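Local coordinates for secretion protein Snm4 (PDB 7B7J) that probably contributes, as EccD5, a ubiquitin-like cytosolic domain to the membrane pore complex of the mycobacterial ESX-5 type VII secretion system, at residues I32-D37 with L50-T55; A63-K68 with L100-L105. All coordinates share one frame; numbering follows the deposited sequence.

Interaction 1 (I32-D37 with L50-T55); sequences IAVVLD and LKVVNT
Ile32 and Val53 form the heart of this contact, and it is wholly apolar. The terminal methyl CD1 of Ile32 comes up to the fork of the Val53 side chain. It lies 3.9 Å from Val53 CG1 and 4.0 Å from Val53 CG2, so both branches share the touch almost equally. Val53 CB is also near, 4.2 Å from Ile32 CD1. The two side chains run at a slant to each other. In Ile32, CG1 lies beside the backbone N and opposite the carbonyl carbon (chi1 -58°). The chain then extends through chi2 (154°), which carries CD1 across to the helix.

A second and looser touch lies two residues further along the strand, on the same side. Val34 CG1 is 4.5 Å from Val52 CG1. The backbones separate in the same direction: the CA atoms of Ile32 and Val53 are 7.4 Å apart, while those of Val34 and Val52 are 9.3 Å apart. Ile32 and Val53 are buried. Val52 is on the surface, so the contact runs from the interior to the edge of the helix-sheet interface.

Around the two touches, strand 20-27 supplies the next layer. Ala27 packs on Val53, and Val23 packs on Val34. Backbone hydrogen bonds between Ile32 and Ile25 and between Val34 and Val23 fix strand 30-37 beside it. Within the helix, Asn54 N bonds to Leu50 O at 2.9 Å, part of the regular backbone of the turn that carries Val52 and Val53.

The arrangement is the helix-on-sheet packing of the ubiquitin-like beta-grasp fold. Only about 133 Å² is buried between the two segments. The chemistry implies a small, non-directional contact in which beta-branched side chains meet through their methyls, held by burial of apolar surface.

Interaction 2 (A63-K68 with L100-L105); sequences APLEAK and LWLKFL
Leu65 is the first residue of the loop to reach the strand. Its CD1 methyl meets CD2 of Leu102 at 4.2 Å, branch end against branch end. Leu65 also packs on Leu50 and Leu57 of helix 42-60 and on Trp73 of strand 70-76. It thus lies at the margin of the core between helix and sheet. Its backbone N is held from the helix side by a hydrogen bond to Asn54 OD1.

Ala67 comes next, and it lies over part of one face of the Phe104 ring. Ala67 CA is 4.0 Å from the ring centroid and 14° off the ring normal. This is a CH-pi contact. The methyl reaches the rim, with Ala67 CB 3.7 Å from Phe104 CZ and 3.8 Å from Phe104 CE1. Phe104 carries CG opposite its own backbone N (chi1 -174°), which sends the ring out toward the loop. The same ring meets Trp73, the two planes inclined at about 55°.

Lys68 closes the segment. Its carbonyl is modelled too near the ring to be trusted, and both Ala67 and Lys68 are poorly ordered, so the detail here is doubtful.

Leu65 and Leu102 make the inner, apolar part of this loop-to-strand contact. The outer part probably rests on weak dispersion contacts with the ring face and is likely to be mobile.

In the fold
From the N terminus, strands 20-27 and 30-37 form a hairpin, and the chain then enters helix 42-60. Interaction 1 closes the loop that runs from strand 30-37 into the helix, setting the helix on an outermost strand of the sheet. The chain leaves the helix through the loop holding 63-68. Interaction 2 closes a much longer loop, through strand 70-76, to strand 99-107. The two contacts follow in series; they neither nest nor cross. Their centres are 13 Å apart, yet they meet where Leu50 packs on Leu65 and Leu102. Together they tie the helix and its following loop to two strands of one mixed sheet, as in ubiquitin-like folds.

Interaction 1 (I32-D37 with L50-T55)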
ATOM      1  N   ILE A  32      -5.906  -0.669   7.796  1.00 25.99           N
ATOM      2  CA  ILE A  32      -5.896  -2.144   7.574  1.00 27.13           C
ATOM      3  C   ILE A  32      -4.526  -2.753   7.915  1.00 29.93           C
ATOM      4  O   ILE A  32      -3.560  -2.293   7.401  1.00 28.83           O
ATOM      5  CB  ILE A  32      -6.221  -2.381   6.109  1.00 30.92           C
ATOM      6  CG1 ILE A  32      -7.586  -1.775   5.738  1.00 28.95           C
ATOM      7  CG2 ILE A  32      -6.160  -3.850   5.706  1.00 31.42           C
ATOM      8  CD1 ILE A  32      -7.626  -1.461   4.306  1.00 33.04           C
ATOM      9  N   ALA A  33      -4.529  -3.701   8.860  1.00 26.32           N
ATOM     10  CA  ALA A  33      -3.283  -4.319   9.284  1.00 29.30           C
ATOM     11  C   ALA A  33      -3.025  -5.476   8.293  1.00 28.95           C
ATOM     12  O   ALA A  33      -3.938  -6.343   8.072  1.00 27.63           O
ATOM     13  CB  ALA A  33      -3.462  -4.888  10.684  1.00 28.48           C
ATOM     14  N   VAL A  34      -1.795  -5.604   7.826  1.00 26.16           N
ATOM     15  CA  VAL A  34      -1.411  -6.770   7.001  1.00 27.23           C
ATOM     16  C   VAL A  34      -0.056  -7.260   7.343  1.00 27.36           C
ATOM     17  O   VAL A  34       0.760  -6.461   7.665  1.00 28.59           O
ATOM     18  CB  VAL A  34      -1.427  -6.310   5.507  1.00 33.19           C
ATOM     19  CG1 VAL A  34      -2.827  -6.110   4.952  1.00 44.99           C
ATOM     20  CG2 VAL A  34      -0.667  -5.135   5.199  1.00 34.04           C
ATOM     21  N   VAL A  35       0.142  -8.478   7.086  1.00 26.36           N
ATOM     22  CA  VAL A  35       1.448  -9.187   7.092  1.00 28.51           C
ATOM     23  C   VAL A  35       1.941  -9.281   5.691  1.00 27.78           C
ATOM     24  O   VAL A  35       1.325  -9.987   4.890  1.00 28.86           O
ATOM     25  CB  VAL A  35       1.398 -10.496   7.851  1.00 31.22           C
ATOM     26  CG1 VAL A  35       2.794 -11.105   7.982  1.00 33.63           C
ATOM     27  CG2 VAL A  35       0.826 -10.508   9.323  1.00 29.35           C
ATOM     28  N   LEU A  36       3.080  -8.634   5.449  1.00 25.47           N
ATOM     29  CA  LEU A  36       3.682  -8.586   4.057  1.00 29.03           C
ATOM     30  C   LEU A  36       5.077  -9.230   4.002  1.00 33.01           C
ATOM     31  O   LEU A  36       5.836  -9.197   4.975  1.00 29.91           O
ATOM     32  CB  LEU A  36       3.729  -7.261   3.475  1.00 27.77           C
ATOM     33  CG  LEU A  36       2.449  -6.487   3.396  1.00 27.49           C
ATOM     34  CD1 LEU A  36       2.626  -5.004   2.969  1.00 32.26           C
ATOM     35  CD2 LEU A  36       1.542  -7.202   2.442  1.00 32.31           C
ATOM     36  N   ASP A  37       5.422  -9.841   2.891  1.00 27.40           N
ATOM     37  CA  ASP A  37       6.830 -10.284   2.696  1.00 27.00           C
ATOM     38  C   ASP A  37       7.731  -9.035   2.858  1.00 29.21           C
ATOM     39  O   ASP A  37       7.616  -8.114   2.075  1.00 28.56           O
ATOM     40  CB  ASP A  37       6.983 -10.921   1.328  1.00 29.23           C
ATOM     41  CG  ASP A  37       8.312 -11.563   0.915  1.00 38.18           C
ATOM     42  OD1 ASP A  37       9.324 -11.055   1.160  1.00 32.86           O
ATOM     43  OD2 ASP A  37       8.190 -12.454   0.140  1.00 43.05           O
ATOM     44  N   LEU A  50      -3.764  -3.581  -3.356  1.00 27.24           N
ATOM     45  CA  LEU A  50      -5.010  -2.895  -3.684  1.00 28.36           C
ATOM     46  C   LEU A  50      -6.223  -3.884  -3.651  1.00 28.45           C
ATOM     47  O   LEU A  50      -7.355  -3.506  -3.261  1.00 29.42           O
ATOM     48  CB  LEU A  50      -4.780  -2.234  -5.085  1.00 31.13           C
ATOM     49  CG  LEU A  50      -5.988  -1.386  -5.588  1.00 38.81           C
ATOM     50  CD1 LEU A  50      -6.556  -0.229  -4.672  1.00 38.68           C
ATOM     51  CD2 LEU A  50      -5.576  -0.856  -7.025  1.00 45.79           C
ATOM     52  N   LYS A  51      -6.022  -5.114  -4.106  1.00 30.80           N
ATOM     53  CA  LYS A  51      -7.156  -6.071  -4.145  1.00 35.04           C
ATOM     54  C   LYS A  51      -7.571  -6.466  -2.718  1.00 30.63           C
ATOM     55  O   LYS A  51      -8.766  -6.528  -2.458  1.00 31.04           O
ATOM     56  CB  LYS A  51      -6.806  -7.301  -4.982  1.00 39.90           C
ATOM     57  CG  LYS A  51      -7.331  -7.271  -6.408  1.00 53.76           C
ATOM     58  CD  LYS A  51      -7.397  -8.639  -7.038  1.00 51.25           C
ATOM     59  CE  LYS A  51      -8.782  -9.246  -6.990  1.00 62.29           C
ATOM     60  NZ  LYS A  51      -9.097  -9.968  -8.245  1.00 58.81           N
ATOM     61  N   VAL A  52      -6.587  -6.727  -1.853  1.00 32.16           N
ATOM     62  CA  VAL A  52      -6.947  -7.111  -0.450  1.00 30.12           C
ATOM     63  C   VAL A  52      -7.623  -5.904   0.153  1.00 29.11           C
ATOM     64  O   VAL A  52      -8.545  -6.092   0.984  1.00 30.71           O
ATOM     65  CB  VAL A  52      -5.595  -7.531   0.235  1.00 36.17           C
ATOM     66  CG1 VAL A  52      -5.648  -7.426   1.720  1.00 43.06           C
ATOM     67  CG2 VAL A  52      -5.287  -8.931  -0.267  1.00 37.48           C
ATOM     68  N   VAL A  53      -7.026  -4.704  -0.000  1.00 27.82           N
ATOM     69  CA  VAL A  53      -7.643  -3.473   0.510  1.00 27.65           C
ATOM     70  C   VAL A  53      -9.093  -3.404   0.128  1.00 31.87           C
ATOM     71  O   VAL A  53     -10.003  -2.960   0.945  1.00 29.18           O
ATOM     72  CB  VAL A  53      -6.785  -2.284   0.282  1.00 27.50           C
ATOM     73  CG1 VAL A  53      -7.559  -0.960   0.402  1.00 32.74           C
ATOM     74  CG2 VAL A  53      -5.519  -2.371   1.063  1.00 30.00           C
ATOM     75  N   ASN A  54      -9.363  -3.474  -1.191  1.00 29.90           N
ATOM     76  CA  ASN A  54     -10.717  -3.345  -1.718  1.00 31.44           C
ATOM     77  C   ASN A  54     -11.626  -4.416  -1.090  1.00 32.84           C
ATOM     78  O   ASN A  54     -12.803  -4.070  -0.968  1.00 34.62           O
ATOM     79  CB  ASN A  54     -10.736  -3.312  -3.214  1.00 35.89           C
ATOM     80  CG  ASN A  54     -10.346  -1.913  -3.723  1.00 38.24           C
ATOM     81  OD1 ASN A  54     -10.339  -0.899  -3.035  1.00 39.36           O
ATOM     82  ND2 ASN A  54      -9.875  -1.867  -5.006  1.00 37.93           N
ATOM     83  N   THR A  55     -11.166  -5.649  -0.904  1.00 34.10           N
ATOM     84  CA  THR A  55     -11.995  -6.648  -0.221  1.00 34.71           C
ATOM     85  C   THR A  55     -12.414  -6.069   1.176  1.00 32.12           C
ATOM     86  O   THR A  55     -13.515  -6.197   1.485  1.00 39.72           O
ATOM     87  CB  THR A  55     -11.235  -7.953  -0.098  1.00 40.65           C
ATOM     88  OG1 THR A  55     -11.163  -8.338  -1.477  1.00 44.06           O
ATOM     89  CG2 THR A  55     -12.064  -9.006   0.629  1.00 45.88           C
TER

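Interaction 2 (A63-K68 with L100-L105)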
ATOM      1  N   ALA A  63     -16.530   2.713  -0.687  1.00 51.84           N
ATOM      2  CA  ALA A  63     -16.447   2.595  -2.168  1.00 54.48           C
ATOM      3  C   ALA A  63     -15.003   2.127  -2.367  1.00 42.93           C
ATOM      4  O   ALA A  63     -14.103   2.565  -1.693  1.00 43.34           O
ATOM      5  CB  ALA A  63     -16.847   3.876  -2.900  1.00 52.31           C
ATOM      6  N   PRO A  64     -14.795   1.141  -3.221  1.00 45.67           N
ATOM      7  CA  PRO A  64     -13.460   0.631  -3.466  1.00 48.12           C
ATOM      8  C   PRO A  64     -12.559   1.729  -4.129  1.00 52.05           C
ATOM      9  O   PRO A  64     -13.009   2.758  -4.705  1.00 48.12           O
ATOM     10  CB  PRO A  64     -13.663  -0.571  -4.412  1.00 47.91           C
ATOM     11  CG  PRO A  64     -14.974  -0.405  -4.938  1.00 49.51           C
ATOM     12  CD  PRO A  64     -15.797   0.485  -4.017  1.00 47.44           C
ATOM     13  N   LEU A  65     -11.256   1.547  -3.973  1.00 48.68           N
ATOM     14  CA  LEU A  65     -10.325   2.551  -4.534  1.00 49.82           C
ATOM     15  C   LEU A  65     -10.254   2.300  -6.036  1.00 50.47           C
ATOM     16  O   LEU A  65     -10.155   1.127  -6.428  1.00 49.16           O
ATOM     17  CB  LEU A  65      -8.964   2.403  -3.857  1.00 46.89           C
ATOM     18  CG  LEU A  65      -8.888   2.784  -2.383  1.00 45.58           C
ATOM     19  CD1 LEU A  65      -7.444   2.765  -1.917  1.00 48.46           C
ATOM     20  CD2 LEU A  65      -9.502   4.149  -2.142  1.00 51.19           C
ATOM     21  N   GLU A  66     -10.324   3.363  -6.836  1.00 52.45           N
ATOM     22  CA  GLU A  66     -10.380   3.172  -8.309  1.00 66.20           C
ATOM     23  C   GLU A  66      -9.501   4.184  -9.036  1.00 66.89           C
ATOM     24  O   GLU A  66      -9.372   5.322  -8.560  1.00 69.89           O
ATOM     25  CB  GLU A  66     -11.812   3.275  -8.838  1.00 74.34           C
ATOM     26  CG  GLU A  66     -12.714   2.148  -8.375  1.00 77.14           C
ATOM     27  CD  GLU A  66     -14.160   2.266  -8.829  1.00103.26           C
ATOM     28  OE1 GLU A  66     -14.528   3.332  -9.358  1.00 92.71           O
ATOM     29  OE2 GLU A  66     -14.913   1.288  -8.655  1.00102.82           O
ATOM     30  N   ALA A  67      -8.961   3.765 -10.174  1.00 73.92           N
ATOM     31  CA  ALA A  67      -8.062   4.628 -10.963  1.00 82.03           C
ATOM     32  C   ALA A  67      -8.777   5.814 -11.624  1.00 80.47           C
ATOM     33  O   ALA A  67      -9.454   5.586 -12.635  1.00 75.37           O
ATOM     34  CB  ALA A  67      -7.356   3.773 -11.984  1.00 82.54           C
ATOM     35  N   LYS A  68      -8.680   7.010 -11.050  1.00 79.53           N
ATOM     36  CA  LYS A  68      -9.156   8.280 -11.687  1.00 83.95           C
ATOM     37  C   LYS A  68      -8.214   8.026 -12.898  1.00 89.51           C
ATOM     38  O   LYS A  68      -7.081   7.405 -12.751  1.00 82.73           O
ATOM     39  CB  LYS A  68      -9.317   9.326 -10.587  1.00 83.47           C
ATOM     40  CG  LYS A  68      -9.873  10.652 -11.121  1.00 87.92           C
ATOM     41  CD  LYS A  68     -10.097  11.717 -10.033  1.00 89.18           C
ATOM     42  CE  LYS A  68     -10.622  13.062 -10.489  1.00 99.14           C
ATOM     43  NZ  LYS A  68     -10.787  13.987  -9.327  1.00 96.40           N
ATOM     44  N   LEU A 100       1.747   3.157   6.140  1.00 22.68           N
ATOM     45  CA  LEU A 100       1.873   3.579   4.706  1.00 24.29           C
ATOM     46  C   LEU A 100       0.506   3.967   4.162  1.00 24.60           C
ATOM     47  O   LEU A 100      -0.477   3.388   4.578  1.00 27.61           O
ATOM     48  CB  LEU A 100       2.438   2.418   3.896  1.00 25.43           C
ATOM     49  CG  LEU A 100       3.793   1.857   4.248  1.00 28.27           C
ATOM     50  CD1 LEU A 100       4.083   0.676   3.318  1.00 30.88           C
ATOM     51  CD2 LEU A 100       4.817   3.000   4.214  1.00 28.90           C
ATOM     52  N   TRP A 101       0.432   4.945   3.283  1.00 25.19           N
ATOM     53  CA  TRP A 101      -0.775   5.395   2.639  1.00 29.34           C
ATOM     54  C   TRP A 101      -0.775   4.904   1.183  1.00 28.90           C
ATOM     55  O   TRP A 101       0.114   5.081   0.484  1.00 26.59           O
ATOM     56  CB  TRP A 101      -0.887   6.898   2.736  1.00 28.68           C
ATOM     57  CG  TRP A 101      -1.368   7.412   4.090  1.00 28.55           C
ATOM     58  CD1 TRP A 101      -2.559   8.044   4.302  1.00 30.71           C
ATOM     59  CD2 TRP A 101      -0.614   7.552   5.340  1.00 27.55           C
ATOM     60  NE1 TRP A 101      -2.709   8.437   5.601  1.00 31.34           N
ATOM     61  CE2 TRP A 101      -1.526   8.159   6.291  1.00 29.57           C
ATOM     62  CE3 TRP A 101       0.727   7.214   5.700  1.00 27.61           C
ATOM     63  CZ2 TRP A 101      -1.105   8.460   7.624  1.00 27.58           C
ATOM     64  CZ3 TRP A 101       1.096   7.441   7.020  1.00 27.47           C
ATOM     65  CH2 TRP A 101       0.206   8.047   7.891  1.00 26.50           C
ATOM     66  N   LEU A 102      -1.833   4.217   0.849  1.00 25.28           N
ATOM     67  CA  LEU A 102      -1.963   3.731  -0.538  1.00 28.29           C
ATOM     68  C   LEU A 102      -2.620   4.821  -1.324  1.00 33.48           C
ATOM     69  O   LEU A 102      -3.795   5.236  -0.996  1.00 31.23           O
ATOM     70  CB  LEU A 102      -2.766   2.433  -0.476  1.00 32.60           C
ATOM     71  CG  LEU A 102      -3.008   1.759  -1.833  1.00 36.78           C
ATOM     72  CD1 LEU A 102      -1.723   1.378  -2.571  1.00 38.34           C
ATOM     73  CD2 LEU A 102      -3.885   0.516  -1.526  1.00 38.18           C
ATOM     74  N   LYS A 103      -1.970   5.394  -2.369  1.00 30.59           N
ATOM     75  CA  LYS A 103      -2.437   6.616  -2.959  1.00 33.83           C
ATOM     76  C   LYS A 103      -2.323   6.408  -4.508  1.00 35.31           C
ATOM     77  O   LYS A 103      -1.447   5.748  -4.962  1.00 32.94           O
ATOM     78  CB  LYS A 103      -1.490   7.790  -2.564  1.00 35.08           C
ATOM     79  CG  LYS A 103      -1.562   8.241  -1.130  1.00 43.73           C
ATOM     80  CD  LYS A 103      -0.852   9.402  -0.732  1.00 48.70           C
ATOM     81  CE  LYS A 103      -1.715  10.637  -0.945  1.00 53.77           C
ATOM     82  NZ  LYS A 103      -0.858  11.843  -1.134  1.00 55.80           N
ATOM     83  N   PHE A 104      -3.143   7.083  -5.240  1.00 37.09           N
ATOM     84  CA  PHE A 104      -3.181   7.038  -6.719  1.00 37.68           C
ATOM     85  C   PHE A 104      -2.688   8.367  -7.219  1.00 39.75           C
ATOM     86  O   PHE A 104      -3.184   9.377  -6.864  1.00 39.64           O
ATOM     87  CB  PHE A 104      -4.566   6.732  -7.275  1.00 40.97           C
ATOM     88  CG  PHE A 104      -4.659   6.527  -8.765  1.00 42.76           C
ATOM     89  CD1 PHE A 104      -4.071   5.455  -9.424  1.00 43.60           C
ATOM     90  CD2 PHE A 104      -5.159   7.519  -9.575  1.00 49.59           C
ATOM     91  CE1 PHE A 104      -4.063   5.262 -10.785  1.00 45.63           C
ATOM     92  CE2 PHE A 104      -5.168   7.352 -10.958  1.00 50.48           C
ATOM     93  CZ  PHE A 104      -4.596   6.237 -11.587  1.00 50.50           C
ATOM     94  N   LEU A 105      -1.726   8.335  -8.083  1.00 38.10           N
ATOM     95  CA  LEU A 105      -1.323   9.585  -8.688  1.00 41.02           C
ATOM     96  C   LEU A 105      -1.741   9.653 -10.129  1.00 46.63           C
ATOM     97  O   LEU A 105      -1.316   8.774 -10.926  1.00 46.70           O
ATOM     98  CB  LEU A 105       0.158   9.734  -8.488  1.00 44.18           C
ATOM     99  CG  LEU A 105       0.569  11.098  -9.090  1.00 51.95           C
ATOM    100  CD1 LEU A 105      -0.334  12.289  -8.730  1.00 56.18           C
ATOM    101  CD2 LEU A 105       1.952  11.409  -8.600  1.00 48.97           C
TER